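Local coordinates for aryl acylamidase (bacterium CSBL00001, PDB 4YJ6), which probably hydrolyses the amide bond of aryl acylamides and belongs to the amidase signature enzymes, at residues L82-F87 with G129-P134; L45-Y50 with A167-A172; T259-Q264 with A466-I471; R229-A234 with A473-E478. All coordinates share one frame; numbering follows the deposited sequence.

Contact 1 of 4, residues L82-F87 with G129-P134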
# COMPACT_ATOMS: atom_id res chain seq x y z
N LEU A 82 -5.04 11.02 -4.28
CA LEU A 82 -4.48 11.61 -3.06
C LEU A 82 -3.21 10.84 -2.67
O LEU A 82 -3.10 9.63 -3.00
CB LEU A 82 -5.48 11.54 -1.90
CG LEU A 82 -6.68 12.49 -1.95
CD1 LEU A 82 -7.79 11.93 -2.84
CD2 LEU A 82 -7.21 12.69 -0.54
N MSE A 83 -2.28 11.52 -2.00
CA MSE A 83 -1.02 10.85 -1.58
C MSE A 83 -1.22 10.48 -0.11
O MSE A 83 -2.23 10.88 0.53
CB MSE A 83 0.18 11.80 -1.73
CG MSE A 83 0.05 12.93 -0.73
SE MSE A 83 1.61 14.02 -0.75
CE MSE A 83 2.98 12.74 -0.21
N LYS A 84 -0.26 9.73 0.42
CA LYS A 84 -0.34 9.24 1.81
C LYS A 84 0.47 10.12 2.77
O LYS A 84 1.62 10.48 2.49
CB LYS A 84 0.22 7.83 1.83
CG LYS A 84 0.31 7.19 3.24
CD LYS A 84 0.77 5.74 3.05
CE LYS A 84 1.09 5.11 4.39
NZ LYS A 84 1.53 3.71 4.22
N ASP A 85 -0.11 10.41 3.93
CA ASP A 85 0.57 11.20 4.96
C ASP A 85 1.51 10.32 5.83
O ASP A 85 1.29 10.15 7.03
CB ASP A 85 -0.51 11.88 5.84
CG ASP A 85 0.10 12.75 6.93
OD1 ASP A 85 1.29 13.13 6.80
OD2 ASP A 85 -0.66 13.08 7.89
N LEU A 86 2.58 9.79 5.23
CA LEU A 86 3.59 9.05 5.98
C LEU A 86 4.92 9.34 5.29
O LEU A 86 5.14 8.88 4.16
CB LEU A 86 3.28 7.53 5.99
CG LEU A 86 4.38 6.72 6.69
CD1 LEU A 86 4.55 7.16 8.17
CD2 LEU A 86 4.04 5.22 6.61
N PHE A 87 5.75 10.16 5.94
CA PHE A 87 6.93 10.74 5.31
C PHE A 87 6.56 11.44 4.00
O PHE A 87 7.33 11.46 3.04
CB PHE A 87 8.02 9.69 5.13
CG PHE A 87 8.54 9.16 6.44
CD1 PHE A 87 9.46 9.91 7.18
CD2 PHE A 87 8.06 7.97 6.96
CE1 PHE A 87 9.93 9.46 8.39
CE2 PHE A 87 8.53 7.49 8.19
CZ PHE A 87 9.46 8.23 8.90
N GLY A 129 -5.16 15.97 -2.02
CA GLY A 129 -4.85 15.97 -0.59
C GLY A 129 -4.08 14.74 -0.13
O GLY A 129 -3.44 14.08 -0.96
N GLN A 130 -4.15 14.44 1.17
CA GLN A 130 -3.40 13.31 1.77
C GLN A 130 -4.32 12.41 2.54
O GLN A 130 -5.34 12.86 3.07
CB GLN A 130 -2.36 13.82 2.76
CG GLN A 130 -1.33 14.78 2.14
CD GLN A 130 -0.39 15.33 3.19
OE1 GLN A 130 -0.80 15.56 4.33
NE2 GLN A 130 0.86 15.60 2.80
N THR A 131 -3.92 11.14 2.66
CA THR A 131 -4.69 10.13 3.36
C THR A 131 -4.03 9.67 4.66
O THR A 131 -2.82 9.76 4.83
CB THR A 131 -4.88 8.88 2.45
OG1 THR A 131 -3.59 8.45 1.98
CG2 THR A 131 -5.75 9.24 1.23
N ASN A 132 -4.86 9.14 5.57
CA ASN A 132 -4.44 8.80 6.94
C ASN A 132 -3.53 7.56 7.00
O ASN A 132 -3.71 6.62 6.22
CB ASN A 132 -5.70 8.49 7.76
CG ASN A 132 -5.49 8.63 9.26
OD1 ASN A 132 -4.58 9.28 9.72
ND2 ASN A 132 -6.38 8.01 10.03
N SER A 133 -2.59 7.59 7.96
CA SER A 133 -1.69 6.47 8.27
C SER A 133 -1.58 6.41 9.80
O SER A 133 -1.75 7.44 10.46
CB SER A 133 -0.29 6.75 7.64
OG SER A 133 0.75 5.87 8.14
N PRO A 134 -1.29 5.23 10.36
CA PRO A 134 -0.88 5.13 11.77
C PRO A 134 0.49 5.77 11.98
O PRO A 134 1.27 5.98 11.03
CB PRO A 134 -0.75 3.61 11.98
CG PRO A 134 -0.28 3.11 10.63
CD PRO A 134 -1.14 3.94 9.65
O HOH W 1 -3.09 7.97 -0.65
O HOH W 2 -1.98 10.61 8.76
O HOH W 3 -1.16 15.75 7.11
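Met83 and Gln130 pair on neighbouring parallel strands, 80-84 and 126-131, within the three-stranded mixed sheet of this amidase signature fold. The backbone bonds alternate as parallel pairing demands: Met83 N donates to Gly129 O (3.0 Å), Thr131 N to Met83 O (2.7 Å) and Asp85 N to Thr131 O (2.9 Å). Met83 O is also approached by the CA-H of Gln130. On the face carrying these two residues, Met83, built as selenomethionine, and Gln130 run side by side in the same direction, CG to CG 3.7 Å, and the amide continues to Pro94 O through NE2. Gly129 suits its place because its phi of 153° would jam a side chain against the preceding carbonyl; Leu82 lies against it, CB 3.4 Å from Gly129 O. The opposite face bears Lys84 and Thr131. Lys84 runs fully extended (chi1 176°), which carries CE past Ser133 OG and delivers NZ to Ser163, Ser164 and Thr182, consistent with the lysine of the family's Ser-cisSer-Lys triad. Further out, the Asp85 carboxylate and Gln130 amide are turned nearly parallel, their planes 15° apart, with Asp85 CG 3.9 Å from Gln130 OE1; a water donates to Gln130 OE1 and weakly to Asp85 OD2, which also bonds Thr96 OG1. Another water accepts from Thr131 OG1 at 2.7 Å and donates to Leu82 O.

Contact 2 of 4, residues L45-Y50 with A167-A172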
# COMPACT_ATOMS: atom_id res chain seq x y z
N LEU A 45 -15.79 7.48 6.77
CA LEU A 45 -14.54 6.75 6.55
C LEU A 45 -13.34 7.34 7.28
O LEU A 45 -12.48 6.59 7.71
CB LEU A 45 -14.18 6.72 5.06
CG LEU A 45 -15.20 6.15 4.09
CD1 LEU A 45 -14.59 6.32 2.70
CD2 LEU A 45 -15.59 4.67 4.43
N ASN A 46 -13.24 8.66 7.38
CA ASN A 46 -12.13 9.33 8.05
C ASN A 46 -10.82 8.93 7.38
O ASN A 46 -9.84 8.60 8.06
CB ASN A 46 -12.12 9.02 9.56
CG ASN A 46 -11.15 9.90 10.36
OD1 ASN A 46 -11.03 11.12 10.13
ND2 ASN A 46 -10.47 9.28 11.33
N ALA A 47 -10.82 9.00 6.05
CA ALA A 47 -9.64 8.63 5.26
C ALA A 47 -8.77 9.84 4.92
O ALA A 47 -7.57 9.72 4.78
CB ALA A 47 -10.10 7.92 3.96
N VAL A 48 -9.37 11.02 4.79
CA VAL A 48 -8.63 12.21 4.36
C VAL A 48 -8.13 12.99 5.56
O VAL A 48 -8.88 13.25 6.50
CB VAL A 48 -9.54 13.09 3.45
CG1 VAL A 48 -8.83 14.41 3.07
CG2 VAL A 48 -9.96 12.32 2.22
N VAL A 49 -6.84 13.34 5.56
CA VAL A 49 -6.27 14.10 6.66
C VAL A 49 -5.80 15.49 6.24
O VAL A 49 -5.52 16.33 7.11
CB VAL A 49 -5.11 13.33 7.34
CG1 VAL A 49 -5.64 12.02 7.91
CG2 VAL A 49 -3.94 13.07 6.35
N TYR A 50 -5.70 15.75 4.95
CA TYR A 50 -5.38 17.11 4.45
C TYR A 50 -6.11 17.30 3.14
O TYR A 50 -6.12 16.39 2.30
CB TYR A 50 -3.86 17.28 4.22
CG TYR A 50 -3.50 18.60 3.58
CD1 TYR A 50 -3.72 19.79 4.27
CD2 TYR A 50 -2.93 18.66 2.30
CE1 TYR A 50 -3.40 21.01 3.69
CE2 TYR A 50 -2.59 19.90 1.72
CZ TYR A 50 -2.84 21.05 2.44
OH TYR A 50 -2.52 22.28 1.91
N ALA A 167 -5.76 5.56 1.90
CA ALA A 167 -5.65 5.33 0.46
C ALA A 167 -6.64 4.25 0.02
O ALA A 167 -7.45 4.43 -0.92
CB ALA A 167 -4.20 4.89 0.12
N ALA A 168 -6.60 3.10 0.69
CA ALA A 168 -7.43 2.00 0.29
C ALA A 168 -8.93 2.32 0.49
O ALA A 168 -9.74 1.96 -0.34
CB ALA A 168 -7.07 0.72 1.06
N ALA A 169 -9.27 2.98 1.59
CA ALA A 169 -10.67 3.27 1.90
C ALA A 169 -11.28 4.18 0.82
O ALA A 169 -12.38 3.94 0.34
CB ALA A 169 -10.79 3.92 3.31
N LEU A 170 -10.55 5.21 0.40
CA LEU A 170 -11.08 6.06 -0.67
C LEU A 170 -11.30 5.29 -1.96
O LEU A 170 -12.32 5.48 -2.63
CB LEU A 170 -10.15 7.26 -0.94
CG LEU A 170 -10.06 8.26 0.20
CD1 LEU A 170 -9.11 9.43 -0.21
CD2 LEU A 170 -11.44 8.83 0.53
N VAL A 171 -10.36 4.41 -2.33
CA VAL A 171 -10.50 3.65 -3.55
C VAL A 171 -11.64 2.63 -3.43
O VAL A 171 -12.41 2.47 -4.37
CB VAL A 171 -9.16 2.95 -3.91
CG1 VAL A 171 -9.31 1.98 -5.12
CG2 VAL A 171 -8.10 4.06 -4.18
N ALA A 172 -11.74 1.97 -2.27
CA ALA A 172 -12.77 0.96 -2.08
C ALA A 172 -14.17 1.57 -2.05
O ALA A 172 -15.15 0.87 -2.36
CB ALA A 172 -12.51 0.15 -0.80
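Leu170 reaches out from helix 165-172 and lays its branched end against Ala47 and Val48. Its CB does not aim at the other segment, but CG, anti to the carbonyl carbon (chi1 -67°), carries both methyls across. The methyl of Ala47 comes up to the fork: its CB is 3.8 Å from Leu170 CG and equally close to CD2. Beside it, Val48 meets Leu170 at about a right angle, so that a single methyl, CG2, faces the leucine, 3.9 Å from Leu170 CD1. One residue earlier on the helix, Ala169 CB lies 4.1 Å from Ala47 CB; small residues here let the backbones come close, CA to CA 6.4 Å. Leu45 adds CD1, which lies 4.0 Å from the carbonyl oxygen Ala169 O. These are all van der Waals contacts, and their fit comes from shape. With an alanine in place of Leu170, Ala47 and Val48 would probably lose their shared partner, and a gap is likely to open that Leu82 and Thr131, which also touch this leucine, would border.

Segment 45-50 is tied down by Asp42, whose carboxylate accepts from Ala47 N through OD1 and from Val48 N through OD2, while Asn46 leaves the preceding helix with positive phi, a conformation asparagine tolerates well. Val49 and Tyr50 then both face Gln130 in a classic beta bulge. The alanine-rich helix 165-172 is thus packed between the three-stranded sheet, met through Val48 and Thr131, and strand 178-183 of the large mixed sheet, which Ala167 and Val171 touch.

Contact 3 of 4, residues T259-Q264 with A466-I471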
# COMPACT_ATOMS: atom_id res chain seq x y z
N THR A 259 1.07 -2.17 -19.25
CA THR A 259 -0.20 -2.55 -19.88
C THR A 259 -0.02 -3.71 -20.86
O THR A 259 -1.00 -4.37 -21.23
CB THR A 259 -0.90 -1.35 -20.61
OG1 THR A 259 -0.14 -0.97 -21.76
CG2 THR A 259 -1.07 -0.16 -19.67
N SER A 260 1.21 -3.95 -21.29
CA SER A 260 1.47 -5.00 -22.26
C SER A 260 1.20 -6.39 -21.68
O SER A 260 1.01 -7.36 -22.43
CB SER A 260 2.89 -4.93 -22.82
OG SER A 260 3.86 -5.34 -21.85
N ALA A 261 1.20 -6.50 -20.36
CA ALA A 261 1.01 -7.78 -19.68
C ALA A 261 -0.46 -8.10 -19.40
O ALA A 261 -0.79 -9.24 -19.03
CB ALA A 261 1.77 -7.75 -18.37
N LEU A 262 -1.35 -7.13 -19.56
CA LEU A 262 -2.75 -7.33 -19.15
C LEU A 262 -3.42 -8.49 -19.88
O LEU A 262 -4.17 -9.24 -19.27
CB LEU A 262 -3.61 -6.08 -19.39
CG LEU A 262 -3.21 -4.88 -18.52
CD1 LEU A 262 -3.85 -3.59 -19.05
CD2 LEU A 262 -3.50 -5.14 -17.03
N ALA A 263 -3.12 -8.66 -21.16
CA ALA A 263 -3.78 -9.72 -21.95
C ALA A 263 -2.97 -11.00 -22.09
O ALA A 263 -3.34 -11.90 -22.85
CB ALA A 263 -4.13 -9.18 -23.35
N GLN A 264 -1.86 -11.11 -21.36
CA GLN A 264 -0.91 -12.17 -21.59
C GLN A 264 -1.42 -13.56 -21.15
O GLN A 264 -1.06 -14.57 -21.75
CB GLN A 264 0.33 -11.84 -20.81
CG GLN A 264 1.46 -12.72 -21.07
CD GLN A 264 2.73 -12.06 -20.61
OE1 GLN A 264 3.45 -12.62 -19.78
NE2 GLN A 264 3.01 -10.84 -21.12
N ALA A 466 10.08 -9.41 -11.85
CA ALA A 466 9.03 -9.94 -12.71
C ALA A 466 7.69 -9.24 -12.47
O ALA A 466 6.63 -9.87 -12.35
CB ALA A 466 8.90 -11.49 -12.54
N ASP A 467 7.72 -7.91 -12.42
CA ASP A 467 6.49 -7.15 -12.24
C ASP A 467 5.44 -7.48 -13.29
O ASP A 467 4.25 -7.55 -12.98
CB ASP A 467 6.79 -5.65 -12.37
CG ASP A 467 7.81 -5.16 -11.36
OD1 ASP A 467 8.98 -5.56 -11.50
OD2 ASP A 467 7.42 -4.44 -10.42
N LEU A 468 5.86 -7.68 -14.54
CA LEU A 468 4.84 -7.91 -15.58
C LEU A 468 4.17 -9.29 -15.37
O LEU A 468 3.00 -9.44 -15.66
CB LEU A 468 5.47 -7.86 -16.99
CG LEU A 468 6.02 -6.48 -17.39
CD1 LEU A 468 6.37 -6.39 -18.88
CD2 LEU A 468 5.06 -5.44 -17.04
N ASP A 469 4.90 -10.27 -14.83
CA ASP A 469 4.28 -11.58 -14.55
C ASP A 469 3.19 -11.40 -13.50
O ASP A 469 2.15 -12.07 -13.53
CB ASP A 469 5.31 -12.57 -13.99
CG ASP A 469 6.24 -13.17 -15.05
OD1 ASP A 469 5.97 -13.02 -16.26
OD2 ASP A 469 7.25 -13.83 -14.64
N VAL A 470 3.44 -10.54 -12.52
CA VAL A 470 2.45 -10.28 -11.46
C VAL A 470 1.22 -9.61 -12.09
O VAL A 470 0.09 -9.99 -11.79
CB VAL A 470 3.01 -9.41 -10.34
CG1 VAL A 470 1.92 -9.09 -9.28
CG2 VAL A 470 4.19 -10.14 -9.67
N ILE A 471 1.44 -8.61 -12.94
CA ILE A 471 0.32 -7.95 -13.63
C ILE A 471 -0.45 -9.02 -14.45
O ILE A 471 -1.67 -9.06 -14.41
CB ILE A 471 0.80 -6.84 -14.58
CG1 ILE A 471 1.38 -5.64 -13.79
CG2 ILE A 471 -0.33 -6.37 -15.48
CD1 ILE A 471 0.33 -4.84 -12.98
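Ala261 plugs its methyl against the first turns of helix 467-480, and the contact there is chiefly apolar. Ala261 CB lies 4.0 Å from Leu468 CB and 3.8 Å from Ile471 CG2, resting between two residues one helical turn apart. The backbone comes near as well: Ala261 CB is 3.4 Å from Leu468 O, closeness that favours a residue as small as alanine. Leu262 starts by pointing away from the helix, yet its CD2 bends back to meet Ile471 CG2 at 3.7 Å, the two side chains crossing at a slant. That methyl of Ile471 faces the loop because it is swung to the far side from the backbone N, while CG1 (chi1 -69°) leads away from the loop; the side chain also touches Phe258, Tyr198 and Phe200.

The polar atoms keep to the margin. Ser260 OG, 4.0 Å from Leu468 CD1, bonds to Asp257 O within its own loop, and Gln264 extends along the exposed side toward Asp469 and Ala472. Beyond the segments, Leu262 O accepts from Arg479 NH1 farther along the same helix.

Ala261 to Gln264, closed by Gln264 N to Ala261 O, form a type I beta turn seated on the start of helix 467-480, whose N-cap position is Ala466.

Contact 4 of 4, residues R229-A234 with A473-E478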
# COMPACT_ATOMS: atom_id res chain seq x y z
N ARG A 229 -8.97 -0.19 -8.20
CA ARG A 229 -10.04 -1.18 -8.23
C ARG A 229 -9.85 -2.13 -9.39
O ARG A 229 -10.45 -3.21 -9.39
CB ARG A 229 -11.43 -0.53 -8.34
CG ARG A 229 -11.83 0.26 -7.06
CD ARG A 229 -13.25 0.84 -7.10
NE ARG A 229 -13.38 1.79 -8.19
CZ ARG A 229 -13.04 3.08 -8.12
NH1 ARG A 229 -12.61 3.62 -6.98
NH2 ARG A 229 -13.16 3.83 -9.20
N THR A 230 -9.07 -1.74 -10.40
CA THR A 230 -8.79 -2.62 -11.54
C THR A 230 -7.31 -2.80 -11.75
O THR A 230 -6.51 -1.92 -11.43
CB THR A 230 -9.35 -2.08 -12.87
OG1 THR A 230 -8.57 -0.93 -13.31
CG2 THR A 230 -10.80 -1.67 -12.72
N VAL A 231 -6.95 -3.92 -12.35
CA VAL A 231 -5.55 -4.18 -12.64
C VAL A 231 -5.06 -3.24 -13.73
O VAL A 231 -3.94 -2.75 -13.65
CB VAL A 231 -5.32 -5.67 -13.01
CG1 VAL A 231 -3.84 -5.90 -13.37
CG2 VAL A 231 -5.77 -6.55 -11.81
N ARG A 232 -5.92 -2.93 -14.71
CA ARG A 232 -5.55 -2.00 -15.78
C ARG A 232 -5.17 -0.63 -15.17
O ARG A 232 -4.20 -0.01 -15.60
CB ARG A 232 -6.72 -1.80 -16.78
CG ARG A 232 -6.44 -0.70 -17.85
CD ARG A 232 -7.58 -0.62 -18.89
NE ARG A 232 -7.60 -1.89 -19.62
CZ ARG A 232 -8.65 -2.74 -19.73
NH1 ARG A 232 -9.86 -2.45 -19.21
NH2 ARG A 232 -8.49 -3.88 -20.41
N ASP A 233 -5.92 -0.14 -14.20
CA ASP A 233 -5.59 1.17 -13.65
C ASP A 233 -4.24 1.10 -12.94
O ASP A 233 -3.50 2.09 -12.89
CB ASP A 233 -6.63 1.67 -12.65
CG ASP A 233 -7.85 2.30 -13.34
OD1 ASP A 233 -7.85 2.44 -14.58
OD2 ASP A 233 -8.78 2.66 -12.60
N ALA A 234 -3.95 -0.02 -12.32
CA ALA A 234 -2.66 -0.14 -11.64
C ALA A 234 -1.54 -0.16 -12.66
O ALA A 234 -0.48 0.42 -12.46
CB ALA A 234 -2.63 -1.45 -10.78
N ALA A 473 -0.75 -12.31 -14.21
CA ALA A 473 -1.54 -13.22 -13.37
C ALA A 473 -2.73 -12.50 -12.70
O ALA A 473 -3.83 -13.07 -12.54
CB ALA A 473 -0.64 -13.85 -12.31
N SER A 474 -2.50 -11.26 -12.26
CA SER A 474 -3.54 -10.49 -11.60
C SER A 474 -4.69 -10.25 -12.57
O SER A 474 -5.85 -10.38 -12.19
CB SER A 474 -2.97 -9.12 -11.13
OG SER A 474 -1.96 -9.31 -10.16
N ALA A 475 -4.37 -9.84 -13.80
CA ALA A 475 -5.43 -9.52 -14.76
C ALA A 475 -6.16 -10.80 -15.16
O ALA A 475 -7.35 -10.77 -15.40
CB ALA A 475 -4.87 -8.82 -16.01
N ALA A 476 -5.43 -11.89 -15.28
CA ALA A 476 -6.06 -13.18 -15.62
C ALA A 476 -7.06 -13.58 -14.53
O ALA A 476 -8.20 -14.03 -14.80
CB ALA A 476 -4.99 -14.22 -15.82
N PHE A 477 -6.65 -13.43 -13.27
CA PHE A 477 -7.54 -13.75 -12.15
C PHE A 477 -8.73 -12.79 -12.14
O PHE A 477 -9.85 -13.19 -11.88
CB PHE A 477 -6.76 -13.68 -10.83
CG PHE A 477 -7.56 -14.09 -9.63
CD1 PHE A 477 -7.71 -15.44 -9.33
CD2 PHE A 477 -8.18 -13.13 -8.83
CE1 PHE A 477 -8.48 -15.83 -8.22
CE2 PHE A 477 -8.93 -13.50 -7.71
CZ PHE A 477 -9.09 -14.86 -7.40
N GLU A 478 -8.51 -11.51 -12.43
CA GLU A 478 -9.56 -10.52 -12.42
C GLU A 478 -10.65 -10.89 -13.43
O GLU A 478 -11.84 -10.69 -13.15
CB GLU A 478 -8.94 -9.15 -12.78
CG GLU A 478 -9.91 -7.98 -12.72
CD GLU A 478 -9.21 -6.70 -13.14
OE1 GLU A 478 -8.48 -6.73 -14.15
OE2 GLU A 478 -9.41 -5.70 -12.46
O HOH W 4 -11.67 -5.15 -11.26
O HOH W 5 -8.25 -4.51 -15.51
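Glu478 reaches from helix 467-480 to the N-terminal end of helix 231-241, where Val231 receives it. From CB the chain runs out straight, CG turned away from the backbone N (chi1 -176°) and the next bond extended too, so the aliphatic part spans the space between the helices. CD arrives beside Val231, 3.7 Å from its CG2, the two side chains sliding past each other in opposite directions. Of the oxygens, OE1 rests 3.5 Å from Val231 CB and accepts from a water that in turn accepts from Arg232 N. OE2 takes the direct bond: Val231 N donates to Glu478 OE2 over 3.0 Å, on the syn side but 31° out of the carboxylate plane. A second water donates to OE2 at 2.6 Å and also to Arg229 O, which Trp483 NE1 reaches as well.

Beside the carboxylate, the rest of the contact is apolar. Val231 CG1 lies 4.1 Å from Ala475 CB, and both its methyls touch Ser474 CB; the Ser474 hydroxyl is turned to Val470 O and Tyr198 OH. Thr230 occupies the N-cap, its OG1 accepting from Asp233 N.

Shortening Glu478 to an alanine would probably leave Val231 N without its acceptor and each water without one of its two partners. A carboxylate taking one first-turn N-H directly and the next through water is placed to interact favourably with the positive end of the helix dipole, which would probably favour its ionised form.

In the fold
From the N terminus, the chain first passes 45-50, then 82-87, returns at 129-134 to close contact 1, and closes contact 2 only at 167-172, so contact 1 is enclosed by the longer loop. The two share the small sheet: Asn132 N lies 2.9 Å from Ala47 O. The second pair follows in series. Contact 4 opens at 229-234 and contact 3 at 259-264; contact 3 closes at 466-471 and contact 4 at 473-478, again one within the other, both on helix 467-480, where Leu262 also packs on Val231. None cross. Arg229 NH1, probably hydrogen-bonded to Val171 O, joins contacts 2 and 4, so that helix 165-172 is tied to the residues leading into helix 231-241.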